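Local structure of protein adenylyltransferase VopS (Vibrio parahaemolyticus, 3LET) at residues 20-31 and 60-71. The protein transfers AMP from ATP to a threonine of host Rho GTPases, blocking their effector binding and so inhibiting actin assembly in infected cells. Residues are numbered along the deposited sequence; the frame is centred on the assembly and turned at random.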
loop_
_atom_site.group_PDB
_atom_site.type_symbol
_atom_site.label_atom_id
_atom_site.label_comp_id
_atom_site.label_asym_id
_atom_site.label_seq_id
_atom_site.Cartn_x
_atom_site.Cartn_y
_atom_site.Cartn_z
ATOM N N THR A 20 -26.841 6.963 8.400
ATOM C CA THR A 20 -26.681 6.427 9.750
ATOM C C THR A 20 -25.203 6.181 10.011
ATOM O O THR A 20 -24.390 6.167 9.087
ATOM C CB THR A 20 -27.437 5.092 9.943
ATOM O OG1 THR A 20 -26.958 4.131 8.995
ATOM C CG2 THR A 20 -28.948 5.288 9.767
ATOM N N SER A 21 -24.838 5.968 11.262
ATOM C CA SER A 21 -23.423 5.856 11.578
ATOM C C SER A 21 -22.879 4.457 11.266
ATOM O O SER A 21 -21.679 4.295 11.093
ATOM C CB SER A 21 -23.163 6.236 13.038
ATOM O OG SER A 21 -24.059 5.568 13.910
ATOM N N SER A 22 -23.752 3.456 11.174
ATOM C CA SER A 22 -23.291 2.101 10.858
ATOM C C SER A 22 -24.410 1.247 10.284
ATOM O O SER A 22 -25.577 1.674 10.230
ATOM C CB SER A 22 -22.752 1.421 12.113
ATOM O OG SER A 22 -23.806 0.941 12.923
ATOM N N SER A 23 -24.067 0.020 9.904
ATOM C CA SER A 23 -25.043 -0.883 9.313
ATOM C C SER A 23 -26.122 -1.267 10.316
ATOM O O SER A 23 -27.224 -1.638 9.928
ATOM C CB SER A 23 -24.349 -2.151 8.806
ATOM O OG SER A 23 -23.880 -2.953 9.893
ATOM N N VAL A 24 -25.807 -1.195 11.605
ATOM C CA VAL A 24 -26.770 -1.603 12.618
ATOM C C VAL A 24 -27.984 -0.668 12.606
ATOM O O VAL A 24 -29.122 -1.123 12.501
ATOM C CB VAL A 24 -26.115 -1.628 14.012
ATOM C CG1 VAL A 24 -27.171 -1.810 15.103
ATOM C CG2 VAL A 24 -25.017 -2.732 14.066
ATOM N N GLU A 25 -27.749 0.638 12.683
ATOM C CA GLU A 25 -28.866 1.586 12.646
ATOM C C GLU A 25 -29.575 1.548 11.297
ATOM O O GLU A 25 -30.800 1.636 11.236
ATOM C CB GLU A 25 -28.389 3.018 12.924
ATOM C CG GLU A 25 -27.886 3.250 14.339
ATOM C CD GLU A 25 -26.448 2.791 14.548
ATOM O OE1 GLU A 25 -25.683 2.738 13.561
ATOM O OE2 GLU A 25 -26.079 2.500 15.708
ATOM N N HIS A 26 -28.807 1.439 10.216
ATOM C CA HIS A 26 -29.382 1.300 8.868
ATOM C C HIS A 26 -30.329 0.093 8.765
ATOM O O HIS A 26 -31.457 0.209 8.286
ATOM C CB HIS A 26 -28.253 1.168 7.835
ATOM C CG HIS A 26 -28.718 1.180 6.413
ATOM N ND1 HIS A 26 -27.898 1.556 5.370
ATOM C CD2 HIS A 26 -29.910 0.862 5.855
ATOM C CE1 HIS A 26 -28.562 1.468 4.230
ATOM N NE2 HIS A 26 -29.789 1.053 4.497
ATOM N N GLY A 27 -29.862 -1.073 9.197
ATOM C CA GLY A 27 -30.681 -2.269 9.218
ATOM C C GLY A 27 -31.887 -2.086 10.126
ATOM O O GLY A 27 -33.005 -2.432 9.748
ATOM N N GLN A 28 -31.669 -1.548 11.323
ATOM C CA GLN A 28 -32.772 -1.311 12.254
ATOM C C GLN A 28 -33.869 -0.531 11.560
ATOM O O GLN A 28 -35.055 -0.826 11.731
ATOM C CB GLN A 28 -32.299 -0.511 13.470
ATOM C CG GLN A 28 -31.518 -1.301 14.514
ATOM C CD GLN A 28 -31.028 -0.388 15.616
ATOM O OE1 GLN A 28 -31.065 0.831 15.475
ATOM N NE2 GLN A 28 -30.578 -0.961 16.709
ATOM N N MET A 29 -33.473 0.470 10.780
ATOM C CA MET A 29 -34.437 1.329 10.102
ATOM C C MET A 29 -35.109 0.615 8.928
ATOM O O MET A 29 -36.324 0.683 8.774
ATOM C CB MET A 29 -33.757 2.613 9.615
ATOM C CG MET A 29 -33.301 3.529 10.743
ATOM S SD MET A 29 -32.529 5.059 10.179
ATOM C CE MET A 29 -33.907 5.880 9.381
ATOM N N LEU A 30 -34.326 -0.078 8.107
ATOM C CA LEU A 30 -34.854 -0.710 6.892
ATOM C C LEU A 30 -35.700 -1.926 7.228
ATOM O O LEU A 30 -36.720 -2.177 6.591
ATOM C CB LEU A 30 -33.715 -1.128 5.953
ATOM C CG LEU A 30 -34.135 -1.766 4.616
ATOM C CD1 LEU A 30 -35.076 -0.842 3.805
ATOM C CD2 LEU A 30 -32.913 -2.134 3.797
ATOM N N PHE A 31 -35.278 -2.672 8.236
ATOM C CA PHE A 31 -35.933 -3.914 8.594
ATOM C C PHE A 31 -36.967 -3.692 9.704
ATOM O O PHE A 31 -37.660 -4.622 10.119
ATOM C CB PHE A 31 -34.891 -4.940 9.025
ATOM C CG PHE A 31 -33.921 -5.321 7.932
ATOM C CD1 PHE A 31 -34.233 -5.097 6.589
ATOM C CD2 PHE A 31 -32.736 -5.956 8.236
ATOM C CE1 PHE A 31 -33.349 -5.470 5.569
ATOM C CE2 PHE A 31 -31.832 -6.328 7.226
ATOM C CZ PHE A 31 -32.148 -6.096 5.884
ATOM N N GLU A 60 -30.489 -0.857 -2.422
ATOM C CA GLU A 60 -30.180 -0.570 -1.035
ATOM C C GLU A 60 -29.681 -1.809 -0.291
ATOM O O GLU A 60 -28.749 -1.737 0.519
ATOM C CB GLU A 60 -31.393 0.006 -0.311
ATOM C CG GLU A 60 -31.038 0.496 1.068
ATOM C CD GLU A 60 -32.190 1.139 1.798
ATOM O OE1 GLU A 60 -33.255 1.379 1.177
ATOM O OE2 GLU A 60 -32.014 1.406 3.003
ATOM N N LEU A 61 -30.266 -2.960 -0.576
ATOM C CA LEU A 61 -29.841 -4.165 0.122
ATOM C C LEU A 61 -28.392 -4.509 -0.203
ATOM O O LEU A 61 -27.671 -5.014 0.643
ATOM C CB LEU A 61 -30.752 -5.332 -0.234
ATOM C CG LEU A 61 -32.147 -5.192 0.392
ATOM C CD1 LEU A 61 -33.084 -6.241 -0.213
ATOM C CD2 LEU A 61 -32.147 -5.341 1.928
ATOM N N SER A 62 -27.979 -4.247 -1.436
ATOM C CA SER A 62 -26.586 -4.456 -1.796
ATOM C C SER A 62 -25.668 -3.537 -0.969
ATOM O O SER A 62 -24.625 -3.964 -0.490
ATOM C CB SER A 62 -26.376 -4.196 -3.289
ATOM O OG SER A 62 -25.020 -4.411 -3.638
ATOM N N GLN A 63 -26.052 -2.273 -0.818
ATOM C CA GLN A 63 -25.271 -1.321 -0.011
ATOM C C GLN A 63 -25.175 -1.788 1.436
ATOM O O GLN A 63 -24.096 -1.788 2.039
ATOM C CB GLN A 63 -25.915 0.066 -0.029
ATOM C CG GLN A 63 -25.888 0.756 -1.402
ATOM C CD GLN A 63 -26.752 2.017 -1.439
ATOM O OE1 GLN A 63 -27.835 2.056 -0.860
ATOM N NE2 GLN A 63 -26.268 3.052 -2.115
ATOM N N LEU A 64 -26.314 -2.159 1.992
ATOM C CA LEU A 64 -26.394 -2.552 3.386
ATOM C C LEU A 64 -25.614 -3.840 3.632
ATOM O O LEU A 64 -24.910 -3.936 4.625
ATOM C CB LEU A 64 -27.849 -2.729 3.800
ATOM C CG LEU A 64 -28.076 -3.177 5.246
ATOM C CD1 LEU A 64 -27.456 -2.197 6.270
ATOM C CD2 LEU A 64 -29.580 -3.374 5.531
ATOM N N ALA A 65 -25.696 -4.806 2.716
ATOM C CA ALA A 65 -24.928 -6.038 2.890
ATOM C C ALA A 65 -23.440 -5.728 2.898
ATOM O O ALA A 65 -22.672 -6.270 3.700
ATOM C CB ALA A 65 -25.259 -7.060 1.799
ATOM N N GLU A 66 -23.026 -4.863 1.980
ATOM C CA GLU A 66 -21.625 -4.492 1.906
ATOM C C GLU A 66 -21.190 -3.781 3.192
ATOM O O GLU A 66 -20.124 -4.083 3.746
ATOM C CB GLU A 66 -21.418 -3.601 0.681
ATOM C CG GLU A 66 -20.009 -3.117 0.517
ATOM C CD GLU A 66 -19.880 -2.200 -0.684
ATOM O OE1 GLU A 66 -20.227 -2.640 -1.799
ATOM O OE2 GLU A 66 -19.444 -1.047 -0.504
ATOM N N ARG A 67 -21.981 -2.831 3.671
ATOM C CA ARG A 67 -21.633 -2.142 4.926
ATOM C C ARG A 67 -21.506 -3.124 6.089
ATOM O O ARG A 67 -20.566 -3.027 6.900
ATOM C CB ARG A 67 -22.684 -1.090 5.311
ATOM C CG ARG A 67 -22.783 0.110 4.403
ATOM C CD ARG A 67 -23.839 1.086 4.938
ATOM N NE ARG A 67 -23.364 1.826 6.105
ATOM C CZ ARG A 67 -24.091 2.712 6.786
ATOM N NH1 ARG A 67 -25.344 2.965 6.447
ATOM N NH2 ARG A 67 -23.566 3.346 7.818
ATOM N N ALA A 68 -22.456 -4.062 6.200
ATOM C CA ALA A 68 -22.474 -4.952 7.370
ATOM C C ALA A 68 -21.325 -5.960 7.282
ATOM O O ALA A 68 -20.641 -6.241 8.283
ATOM C CB ALA A 68 -23.827 -5.716 7.487
ATOM N N MET A 69 -21.095 -6.499 6.090
ATOM C CA MET A 69 -19.932 -7.391 5.891
ATOM C C MET A 69 -18.613 -6.705 6.197
ATOM O O MET A 69 -17.712 -7.294 6.834
ATOM C CB MET A 69 -19.906 -7.869 4.463
ATOM C CG MET A 69 -21.123 -8.712 4.244
ATOM S SD MET A 69 -20.606 -10.348 4.558
ATOM C CE MET A 69 -20.451 -10.708 2.810
ATOM N N THR A 70 -18.498 -5.460 5.766
ATOM C CA THR A 70 -17.269 -4.699 6.023
ATOM C C THR A 70 -17.053 -4.539 7.518
ATOM O O THR A 70 -15.948 -4.763 8.029
ATOM C CB THR A 70 -17.339 -3.304 5.383
ATOM O OG1 THR A 70 -17.445 -3.455 3.971
ATOM C CG2 THR A 70 -16.052 -2.473 5.697
ATOM N N GLU A 71 -18.095 -4.123 8.228
ATOM C CA GLU A 71 -18.014 -3.959 9.692
ATOM C C GLU A 71 -17.657 -5.272 10.379
ATOM O O GLU A 71 -16.814 -5.295 11.253
ATOM C CB GLU A 71 -19.335 -3.430 10.261
ATOM C CG GLU A 71 -19.537 -1.965 9.852
ATOM C CD GLU A 71 -20.937 -1.475 10.120
ATOM O OE1 GLU A 71 -21.650 -2.126 10.892
ATOM O OE2 GLU A 71 -21.302 -0.431 9.552
HETATM O O HOH W 1 -20.432 3.848 8.128
#
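Arg67 of helix 58-75 reaches across to Thr20, Ser23 and His26, each part of its side chain meeting something different. Its CB lies 4.0 Å from Ser23 CB, an apolar touch at the root. CD only skirts the His26 ring, but a bend at chi3 (75°) turns the guanidinium over the start of helix 23-30, with CZ against Ser22 C and one face above Ser23 N. There NH1 and NH2 grip Thr20 end-on: Arg67 NH2 donates to Thr20 O over 3.2 Å, from well above the carbonyl plane, while NH1 donates to Thr20 OG1, which is also hydrogen-bonded to Arg17 O. NH1 makes a further, weak bond to His26 ND1 (N-H...N angle 131°), and a water links NH2 to Ser21 O.

His26 NE2 donates to the anti lone pair of Glu60 OE2 at 2.7 Å, which agrees with ND1 acting as acceptor toward Arg67. The same oxygen forms a salt bridge with Arg17. Held firmly at NE2 and only weakly at ND1, the imidazole is probably limited in its rotation, and Leu64 CD1 covers one face as a CH-pi contact, 3.9 Å from the centroid of the His26 ring. Leu64 is a knob among Ser23, His26, Gly27 and Leu30; its CD2 meets Phe31 CZ. Leu61 CD2 meets Leu30 CD2 at 3.8 Å and lies at the edge of the Phe31 ring, in its plane.

One turn on from Arg67, Glu71 receives the first residue of the same helix: Glu71 OE2 takes Ser23 N through its syn lone pair (2.8 Å), and OE1 takes Ser23 OG (2.6 Å) from above the carboxylate plane.

The segments 23-30 and 60-71 run roughly antiparallel (144° between their directions) within the N-terminal region, joined by a polar band beside a leucine-phenylalanine patch. Leu61 in that patch touches Leu49, a probable ATP-site residue by similarity. Chemically, the carboxylate of Glu71 probably also interacts favourably with the N-terminal dipole of helix 23-30.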